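Local atomic coordinates of glycosyl hydrolase, family 38 (Enterococcus faecalis, PDB entry 5KBP), a protein that probably hydrolyses alpha-mannosidic linkages as a glycoside hydrolase of family 38, an enzyme family with carbohydrate- and metal-binding functions. Residues Y451-P456 and L490-S495; L843-F848 and C857-E862; E385-L390 and T804-A809. All blocks are in the same frame, centred on the assembly; numbering follows the deposited sequence.

Interaction 1 of 3, residues Y451-P456 and L490-S495; sequences YQVIDP and LTVELS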
loop_
_atom_site.group_PDB
_atom_site.type_symbol
_atom_site.label_atom_id
_atom_site.label_comp_id
_atom_site.label_asym_id
_atom_site.label_seq_id
_atom_site.Cartn_x
_atom_site.Cartn_y
_atom_site.Cartn_z
ATOM N N TYR A 451 16.331 33.075 -25.830
ATOM C CA TYR A 451 14.981 32.856 -26.325
ATOM C C TYR A 451 14.045 33.967 -25.867
ATOM O O TYR A 451 14.353 34.745 -24.961
ATOM C CB TYR A 451 14.444 31.492 -25.875
ATOM C CG TYR A 451 15.005 30.337 -26.672
ATOM C CD1 TYR A 451 14.380 29.900 -27.832
ATOM C CD2 TYR A 451 16.166 29.690 -26.270
ATOM C CE1 TYR A 451 14.892 28.846 -28.568
ATOM C CE2 TYR A 451 16.685 28.635 -26.998
ATOM C CZ TYR A 451 16.045 28.217 -28.146
ATOM O OH TYR A 451 16.559 27.169 -28.875
ATOM N N GLN A 452 12.883 34.020 -26.514
ATOM C CA GLN A 452 11.906 35.079 -26.311
ATOM C C GLN A 452 10.508 34.481 -26.357
ATOM O O GLN A 452 10.228 33.607 -27.182
ATOM C CB GLN A 452 12.061 36.172 -27.378
ATOM C CG GLN A 452 11.013 37.269 -27.342
ATOM C CD GLN A 452 11.206 38.281 -28.455
ATOM O OE1 GLN A 452 10.284 38.560 -29.222
ATOM N NE2 GLN A 452 12.408 38.835 -28.550
ATOM N N VAL A 453 9.635 34.952 -25.471
ATOM C CA VAL A 453 8.259 34.469 -25.399
ATOM C C VAL A 453 7.370 35.381 -26.230
ATOM O O VAL A 453 7.473 36.611 -26.147
ATOM C CB VAL A 453 7.774 34.404 -23.942
ATOM C CG1 VAL A 453 6.350 33.867 -23.876
ATOM C CG2 VAL A 453 8.712 33.549 -23.114
ATOM N N ILE A 454 6.493 34.783 -27.036
ATOM C CA ILE A 454 5.563 35.533 -27.867
ATOM C C ILE A 454 4.177 34.917 -27.753
ATOM O O ILE A 454 4.023 33.727 -27.461
ATOM C CB ILE A 454 6.005 35.583 -29.347
ATOM C CG1 ILE A 454 6.141 34.169 -29.917
ATOM C CG2 ILE A 454 7.301 36.371 -29.500
ATOM C CD1 ILE A 454 6.328 34.140 -31.417
ATOM N N ASP A 455 3.163 35.745 -27.990
ATOM C CA ASP A 455 1.765 35.333 -27.990
ATOM C C ASP A 455 1.377 34.954 -29.417
ATOM O O ASP A 455 2.212 35.079 -30.322
ATOM C CB ASP A 455 0.891 36.460 -27.428
ATOM C CG ASP A 455 0.810 37.657 -28.353
ATOM O OD1 ASP A 455 1.784 37.910 -29.095
ATOM O OD2 ASP A 455 -0.230 38.348 -28.332
ATOM N N PRO A 456 0.153 34.470 -29.671
ATOM C CA PRO A 456 -0.222 34.156 -31.062
ATOM C C PRO A 456 -0.087 35.330 -32.016
ATOM O O PRO A 456 0.178 35.119 -33.207
ATOM C CB PRO A 456 -1.680 33.699 -30.933
ATOM C CG PRO A 456 -1.764 33.138 -29.565
ATOM C CD PRO A 456 -0.865 33.987 -28.718
ATOM N N LEU A 490 14.415 24.124 -21.219
ATOM C CA LEU A 490 14.551 25.502 -20.774
ATOM C C LEU A 490 13.375 25.842 -19.871
ATOM O O LEU A 490 12.224 25.531 -20.197
ATOM C CB LEU A 490 14.609 26.461 -21.964
ATOM C CG LEU A 490 15.380 27.758 -21.713
ATOM C CD1 LEU A 490 16.775 27.444 -21.191
ATOM C CD2 LEU A 490 15.456 28.595 -22.977
ATOM N N THR A 491 13.669 26.465 -18.735
ATOM C CA THR A 491 12.665 26.828 -17.740
ATOM C C THR A 491 12.422 28.330 -17.835
ATOM O O THR A 491 13.302 29.129 -17.497
ATOM C CB THR A 491 13.121 26.425 -16.340
ATOM O OG1 THR A 491 13.263 24.999 -16.276
ATOM C CG2 THR A 491 12.114 26.875 -15.302
ATOM N N VAL A 492 11.232 28.709 -18.294
ATOM C CA VAL A 492 10.880 30.102 -18.547
ATOM C C VAL A 492 9.911 30.569 -17.471
ATOM O O VAL A 492 9.020 29.820 -17.054
ATOM C CB VAL A 492 10.273 30.275 -19.954
ATOM C CG1 VAL A 492 10.008 31.742 -20.247
ATOM C CG2 VAL A 492 11.195 29.674 -21.005
ATOM N N GLU A 493 10.087 31.810 -17.023
ATOM C CA GLU A 493 9.279 32.397 -15.963
ATOM C C GLU A 493 8.360 33.451 -16.566
ATOM O O GLU A 493 8.833 34.390 -17.215
ATOM C CB GLU A 493 10.170 33.007 -14.882
ATOM C CG GLU A 493 9.468 33.284 -13.567
ATOM C CD GLU A 493 10.425 33.745 -12.484
ATOM O OE1 GLU A 493 11.389 34.470 -12.809
ATOM O OE2 GLU A 493 10.219 33.374 -11.310
ATOM N N LEU A 494 7.056 33.298 -16.353
ATOM C CA LEU A 494 6.063 34.232 -16.861
ATOM C C LEU A 494 5.306 34.875 -15.707
ATOM O O LEU A 494 5.133 34.273 -14.643
ATOM C CB LEU A 494 5.067 33.538 -17.805
ATOM C CG LEU A 494 5.608 32.977 -19.123
ATOM C CD1 LEU A 494 4.475 32.429 -19.974
ATOM C CD2 LEU A 494 6.379 34.042 -19.884
ATOM N N SER A 495 4.855 36.106 -15.930
ATOM C CA SER A 495 4.063 36.858 -14.958
ATOM C C SER A 495 2.634 36.937 -15.487
ATOM O O SER A 495 2.329 37.757 -16.357
ATOM C CB SER A 495 4.653 38.246 -14.726
ATOM O OG SER A 495 3.877 38.982 -13.796
#
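V453 gives up more surface to this contact than any other residue, and both of its methyls take part. With CG1 anti to the backbone N (chi1 -179°), the two branches spread toward the facing strand. CG2 slides past the V492 side chain, reaching its CG1 at 3.6 Å, while the two side chains run in opposite directions. The CD2 methyl of L494 lies 4.0 Å from V453 CG1 and equally far from V453 CG2, so it sits over the fork between the two valine methyls. Two residues earlier in each strand, L490 approaches Y451 through a single methyl: CD2 meets the ring carbon CD2 of Y451 at 3.5 Å, obliquely to the ring. No hydrogen bond links the segments, and all five residues are buried. Around them, I426 also touches Y451, L509 touches both V453 and V492, and S463 lies against V453 and L494. The axes of 451-454 and 490-495 come no closer than 9.3 Å, at 43° to each other. V453 pairs through its backbone with V461, whereas L490 pairs with V424, which places the two strands in separate antiparallel sheets. Packed face to face through apolar side chains, these sheets make a beta-sandwich arrangement.

Interaction 2 of 3, residues L843-F848 and C857-E862; sequences LVVRGF and CELHKE
In V845 the CG1 methyl stands anti to the backbone N (chi1 -178°), and in L859 CG takes the same position (chi1 -173°); these torsions send both side chains into the gap between the two backbones. There CD2 of L859 settles against one flank of the valine, 3.7 Å from V845 CG1 and 3.8 Å from V845 CB. Two residues further along, in opposite chain directions, L843 and K861 make the second pair. The lysine takes part with its aliphatic stem: K861 CD lies 3.7 Å from L843 CD2, the two side chains crossing at a slant. Its chain then bends at its last torsion (chi4 53°), and NZ forms a salt bridge with E330 of helix 304-332. The backbones remain well separated, with CA of V845 and CA of L859 9.1 Å apart. Strands 843-849 and 860-861 belong to one antiparallel sheet, with 892-897 and 864-870 between them, so they meet by side chains and not by backbone pairing; L859 also touches W895 and F897. The region matches the family's C-terminal beta-sandwich domain. With no hydrogen bond between the segments, the contact rests on apolar packing, and its one polar tip, K861 NZ, is satisfied outside it by the carboxylate of E330.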
loop_
_atom_site.group_PDB
_atom_site.type_symbol
_atom_site.label_atom_id
_atom_site.label_comp_id
_atom_site.label_asym_id
_atom_site.label_seq_id
_atom_site.Cartn_x
_atom_site.Cartn_y
_atom_site.Cartn_z
ATOM N N LEU A 843 -22.184 18.455 -19.081
ATOM C CA LEU A 843 -21.211 19.204 -18.297
ATOM C C LEU A 843 -21.831 19.606 -16.964
ATOM O O LEU A 843 -22.882 20.254 -16.930
ATOM C CB LEU A 843 -20.735 20.438 -19.060
ATOM C CG LEU A 843 -19.675 21.264 -18.325
ATOM C CD1 LEU A 843 -18.420 20.437 -18.084
ATOM C CD2 LEU A 843 -19.343 22.535 -19.087
ATOM N N VAL A 844 -21.184 19.220 -15.868
ATOM C CA VAL A 844 -21.665 19.499 -14.519
ATOM C C VAL A 844 -20.741 20.523 -13.878
ATOM O O VAL A 844 -19.520 20.330 -13.835
ATOM C CB VAL A 844 -21.743 18.218 -13.670
ATOM C CG1 VAL A 844 -22.133 18.554 -12.240
ATOM C CG2 VAL A 844 -22.735 17.238 -14.279
ATOM N N VAL A 845 -21.325 21.614 -13.386
ATOM C CA VAL A 845 -20.593 22.665 -12.692
ATOM C C VAL A 845 -21.295 22.938 -11.370
ATOM O O VAL A 845 -22.526 23.030 -11.320
ATOM C CB VAL A 845 -20.505 23.954 -13.536
ATOM C CG1 VAL A 845 -19.703 25.019 -12.803
ATOM C CG2 VAL A 845 -19.896 23.660 -14.897
ATOM N N ARG A 846 -20.517 23.064 -10.298
ATOM C CA ARG A 846 -21.070 23.306 -8.975
ATOM C C ARG A 846 -20.322 24.433 -8.281
ATOM O O ARG A 846 -19.088 24.479 -8.294
ATOM C CB ARG A 846 -21.023 22.041 -8.109
ATOM C CG ARG A 846 -21.475 22.261 -6.670
ATOM C CD ARG A 846 -21.927 20.967 -6.006
ATOM N NE ARG A 846 -20.999 19.866 -6.244
ATOM C CZ ARG A 846 -21.242 18.853 -7.071
ATOM N NH1 ARG A 846 -20.341 17.894 -7.232
ATOM N NH2 ARG A 846 -22.388 18.796 -7.736
ATOM N N GLY A 847 -21.089 25.343 -7.678
ATOM C CA GLY A 847 -20.544 26.382 -6.830
ATOM C C GLY A 847 -21.453 26.607 -5.638
ATOM O O GLY A 847 -22.503 25.975 -5.512
ATOM N N PHE A 848 -21.037 27.518 -4.762
ATOM C CA PHE A 848 -21.848 27.821 -3.592
ATOM C C PHE A 848 -21.655 29.273 -3.186
ATOM O O PHE A 848 -20.598 29.867 -3.415
ATOM C CB PHE A 848 -21.522 26.889 -2.417
ATOM C CG PHE A 848 -20.164 27.109 -1.814
ATOM C CD1 PHE A 848 -19.022 26.662 -2.458
ATOM C CD2 PHE A 848 -20.031 27.743 -0.589
ATOM C CE1 PHE A 848 -17.772 26.857 -1.899
ATOM C CE2 PHE A 848 -18.785 27.938 -0.024
ATOM C CZ PHE A 848 -17.654 27.495 -0.680
ATOM N N CYS A 857 -26.194 35.208 -9.911
ATOM C CA CYS A 857 -25.319 34.099 -10.298
ATOM C C CYS A 857 -25.855 33.501 -11.601
ATOM O O CYS A 857 -26.704 32.608 -11.587
ATOM C CB CYS A 857 -25.225 33.052 -9.198
ATOM S SG CYS A 857 -23.929 31.817 -9.457
ATOM N N GLU A 858 -25.344 34.006 -12.720
ATOM C CA GLU A 858 -25.633 33.467 -14.042
ATOM C C GLU A 858 -24.357 32.870 -14.620
ATOM O O GLU A 858 -23.317 33.538 -14.658
ATOM C CB GLU A 858 -26.187 34.549 -14.973
ATOM N N LEU A 859 -24.436 31.618 -15.060
ATOM C CA LEU A 859 -23.291 30.891 -15.589
ATOM C C LEU A 859 -23.510 30.615 -17.070
ATOM O O LEU A 859 -24.590 30.163 -17.467
ATOM C CB LEU A 859 -23.079 29.581 -14.829
ATOM C CG LEU A 859 -21.817 28.772 -15.139
ATOM C CD1 LEU A 859 -20.576 29.479 -14.611
ATOM C CD2 LEU A 859 -21.923 27.370 -14.562
ATOM N N HIS A 860 -22.490 30.882 -17.881
ATOM C CA HIS A 860 -22.580 30.717 -19.323
ATOM C C HIS A 860 -21.410 29.891 -19.838
ATOM O O HIS A 860 -20.298 29.953 -19.305
ATOM C CB HIS A 860 -22.607 32.071 -20.045
ATOM C CG HIS A 860 -23.864 32.851 -19.823
ATOM N ND1 HIS A 860 -25.000 32.663 -20.580
ATOM C CD2 HIS A 860 -24.165 33.826 -18.932
ATOM C CE1 HIS A 860 -25.947 33.486 -20.165
ATOM N NE2 HIS A 860 -25.465 34.202 -19.166
ATOM N N LYS A 861 -21.678 29.118 -20.887
ATOM C CA LYS A 861 -20.671 28.327 -21.586
ATOM C C LYS A 861 -20.731 28.701 -23.061
ATOM O O LYS A 861 -21.680 28.328 -23.760
ATOM C CB LYS A 861 -20.907 26.830 -21.387
ATOM C CG LYS A 861 -20.120 25.938 -22.340
ATOM C CD LYS A 861 -20.355 24.466 -22.040
ATOM C CE LYS A 861 -20.110 23.596 -23.264
ATOM N NZ LYS A 861 -18.769 23.826 -23.868
ATOM N N GLU A 862 -19.724 29.441 -23.527
ATOM C CA GLU A 862 -19.678 29.946 -24.899
ATOM C C GLU A 862 -20.955 30.715 -25.233
ATOM O O GLU A 862 -21.594 30.498 -26.264
ATOM C CB GLU A 862 -19.439 28.810 -25.896
#

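Interaction 3 of 3, residues E385-L390 and T804-A809; sequences EATRQL and TAATTA. With SO4 (sulfate ion), chain G.
T387 faces strand 804-807 with both branches of its forked side chain. From CB, the methyl CG2 stands anti to the backbone N and comes 3.4 Å from A806 CB, a snug methyl-to-methyl contact. The other branch, OG1, folds back beside its own backbone N (chi1 -83°). It lies 3.6 Å from T804 CG2, a van der Waals contact, and gives a weak hydrogen bond with A383 O one helical turn earlier. The R388 side chain leads away from the strand. Its NH1 and NH2 each take one oxygen of the E385 carboxylate in a two-pronged salt bridge within the helix, with NH2 2.7 Å from OE1 and NH1 3.0 Å from OE2. Both oxygens lie nearly in the guanidinium plane, yet the nitrogens meet them from above the carboxylate plane. E385 OE2 has a second cationic partner, K478. A sulfate, probably from the crystallisation liquor, sits at the guanidinium edge: R388 NH1 bonds its O2 at 3.0 Å, and Q389 NE2 reaches its O4 at 3.2 Å. F409 of strand 404-410 touches L390 and T804. This is a helix packed on a beta sheet through small side chains, helix 362-393 against the antiparallel sheet holding 804-807 and 404-410.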
loop_
_atom_site.group_PDB
_atom_site.type_symbol
_atom_site.label_atom_id
_atom_site.label_comp_id
_atom_site.label_asym_id
_atom_site.label_seq_id
_atom_site.Cartn_x
_atom_site.Cartn_y
_atom_site.Cartn_z
ATOM N N GLU A 385 -3.652 12.951 -19.957
ATOM C CA GLU A 385 -4.369 12.535 -21.157
ATOM C C GLU A 385 -5.212 13.675 -21.711
ATOM O O GLU A 385 -5.169 13.968 -22.911
ATOM C CB GLU A 385 -5.246 11.319 -20.855
ATOM C CG GLU A 385 -4.474 10.044 -20.573
ATOM C CD GLU A 385 -3.552 9.661 -21.709
ATOM O OE1 GLU A 385 -2.337 9.929 -21.607
ATOM O OE2 GLU A 385 -4.048 9.104 -22.711
ATOM N N ALA A 386 -5.989 14.331 -20.844
ATOM C CA ALA A 386 -6.787 15.475 -21.275
ATOM C C ALA A 386 -5.901 16.623 -21.739
ATOM O O ALA A 386 -6.236 17.329 -22.697
ATOM C CB ALA A 386 -7.699 15.931 -20.137
ATOM N N THR A 387 -4.769 16.827 -21.064
ATOM C CA THR A 387 -3.858 17.903 -21.438
ATOM C C THR A 387 -3.284 17.678 -22.833
ATOM O O THR A 387 -3.229 18.603 -23.652
ATOM C CB THR A 387 -2.744 18.018 -20.396
ATOM O OG1 THR A 387 -3.201 18.805 -19.289
ATOM C CG2 THR A 387 -1.512 18.653 -20.987
ATOM N N ARG A 388 -2.858 16.446 -23.127
ATOM C CA ARG A 388 -2.321 16.154 -24.453
ATOM C C ARG A 388 -3.399 16.282 -25.523
ATOM O O ARG A 388 -3.134 16.771 -26.627
ATOM C CB ARG A 388 -1.708 14.754 -24.479
ATOM C CG ARG A 388 -1.053 14.403 -25.807
ATOM C CD ARG A 388 -0.783 12.913 -25.943
ATOM N NE ARG A 388 -2.015 12.136 -26.050
ATOM C CZ ARG A 388 -2.530 11.416 -25.060
ATOM N NH1 ARG A 388 -3.655 10.741 -25.242
ATOM N NH2 ARG A 388 -1.913 11.366 -23.887
ATOM N N GLN A 389 -4.624 15.856 -25.208
ATOM C CA GLN A 389 -5.707 15.909 -26.186
ATOM C C GLN A 389 -6.107 17.347 -26.498
ATOM O O GLN A 389 -6.417 17.674 -27.649
ATOM C CB GLN A 389 -6.906 15.108 -25.676
ATOM C CG GLN A 389 -6.684 13.599 -25.674
ATOM C CD GLN A 389 -7.555 12.875 -24.666
ATOM O OE1 GLN A 389 -8.327 13.495 -23.934
ATOM N NE2 GLN A 389 -7.430 11.554 -24.618
ATOM N N LEU A 390 -6.108 18.219 -25.487
ATOM C CA LEU A 390 -6.437 19.621 -25.726
ATOM C C LEU A 390 -5.346 20.312 -26.535
ATOM O O LEU A 390 -5.632 20.980 -27.536
ATOM C CB LEU A 390 -6.661 20.341 -24.394
ATOM C CG LEU A 390 -7.966 20.022 -23.662
ATOM C CD1 LEU A 390 -8.008 20.710 -22.308
ATOM C CD2 LEU A 390 -9.158 20.434 -24.508
ATOM N N THR A 804 -1.672 24.653 -14.970
ATOM C CA THR A 804 -1.354 23.492 -15.795
ATOM C C THR A 804 -0.657 23.990 -17.056
ATOM O O THR A 804 -1.295 24.584 -17.933
ATOM C CB THR A 804 -2.608 22.690 -16.136
ATOM O OG1 THR A 804 -3.136 22.095 -14.944
ATOM C CG2 THR A 804 -2.281 21.597 -17.143
ATOM N N ALA A 805 0.649 23.760 -17.135
ATOM C CA ALA A 805 1.455 24.137 -18.286
ATOM C C ALA A 805 1.772 22.902 -19.115
ATOM O O ALA A 805 2.031 21.826 -18.568
ATOM C CB ALA A 805 2.752 24.823 -17.850
ATOM N N ALA A 806 1.751 23.062 -20.435
ATOM C CA ALA A 806 1.975 21.944 -21.336
ATOM C C ALA A 806 2.588 22.449 -22.631
ATOM O O ALA A 806 2.140 23.454 -23.185
ATOM C CB ALA A 806 0.674 21.204 -21.640
ATOM N N THR A 807 3.603 21.740 -23.107
ATOM C CA THR A 807 4.193 22.030 -24.401
ATOM C C THR A 807 3.545 21.165 -25.478
ATOM O O THR A 807 2.966 20.111 -25.202
ATOM C CB THR A 807 5.703 21.793 -24.379
ATOM O OG1 THR A 807 5.969 20.407 -24.125
ATOM C CG2 THR A 807 6.359 22.636 -23.296
ATOM N N THR A 808 3.646 21.633 -26.717
ATOM C CA THR A 808 3.127 20.907 -27.867
ATOM C C THR A 808 3.879 21.384 -29.100
ATOM O O THR A 808 4.626 22.364 -29.054
ATOM C CB THR A 808 1.614 21.105 -28.025
ATOM O OG1 THR A 808 1.137 20.329 -29.131
ATOM C CG2 THR A 808 1.291 22.569 -28.264
ATOM N N ALA A 809 3.683 20.672 -30.204
ATOM C CA ALA A 809 4.371 20.994 -31.442
ATOM C C ALA A 809 3.552 21.992 -32.259
ATOM O O ALA A 809 2.445 22.386 -31.884
ATOM C CB ALA A 809 4.651 19.721 -32.241
HETATM S S SO4 G . -5.748 10.306 -28.211
HETATM O O1 SO4 G . -5.052 9.308 -29.019
HETATM O O2 SO4 G . -4.848 11.423 -27.937
HETATM O O3 SO4 G . -6.918 10.790 -28.938
HETATM O O4 SO4 G . -6.173 9.703 -26.951
#

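In the fold
Interactions 1 and 2 are buried, apolar side-chain contacts without hydrogen bonds between the segments, though K861 in interaction 2 is partly exposed; they lie in different beta-rich regions, their centres 32 Å apart. Interaction 3 is a surface contact of small side chains, with its charged groups turned away from the strand. It shares a sheet with interaction 1: strands 451-454 and 804-807 both belong to the antiparallel sheet built on 404-410 and 503-511. That sheet therefore meets a second sheet in interaction 1 and a helix in interaction 3, the two centres about 17 Å apart. Interactions 2 and 3 both reach helix 304-332, interaction 2 through the K861-E330 salt bridge and interaction 3 through T387, which touches L324.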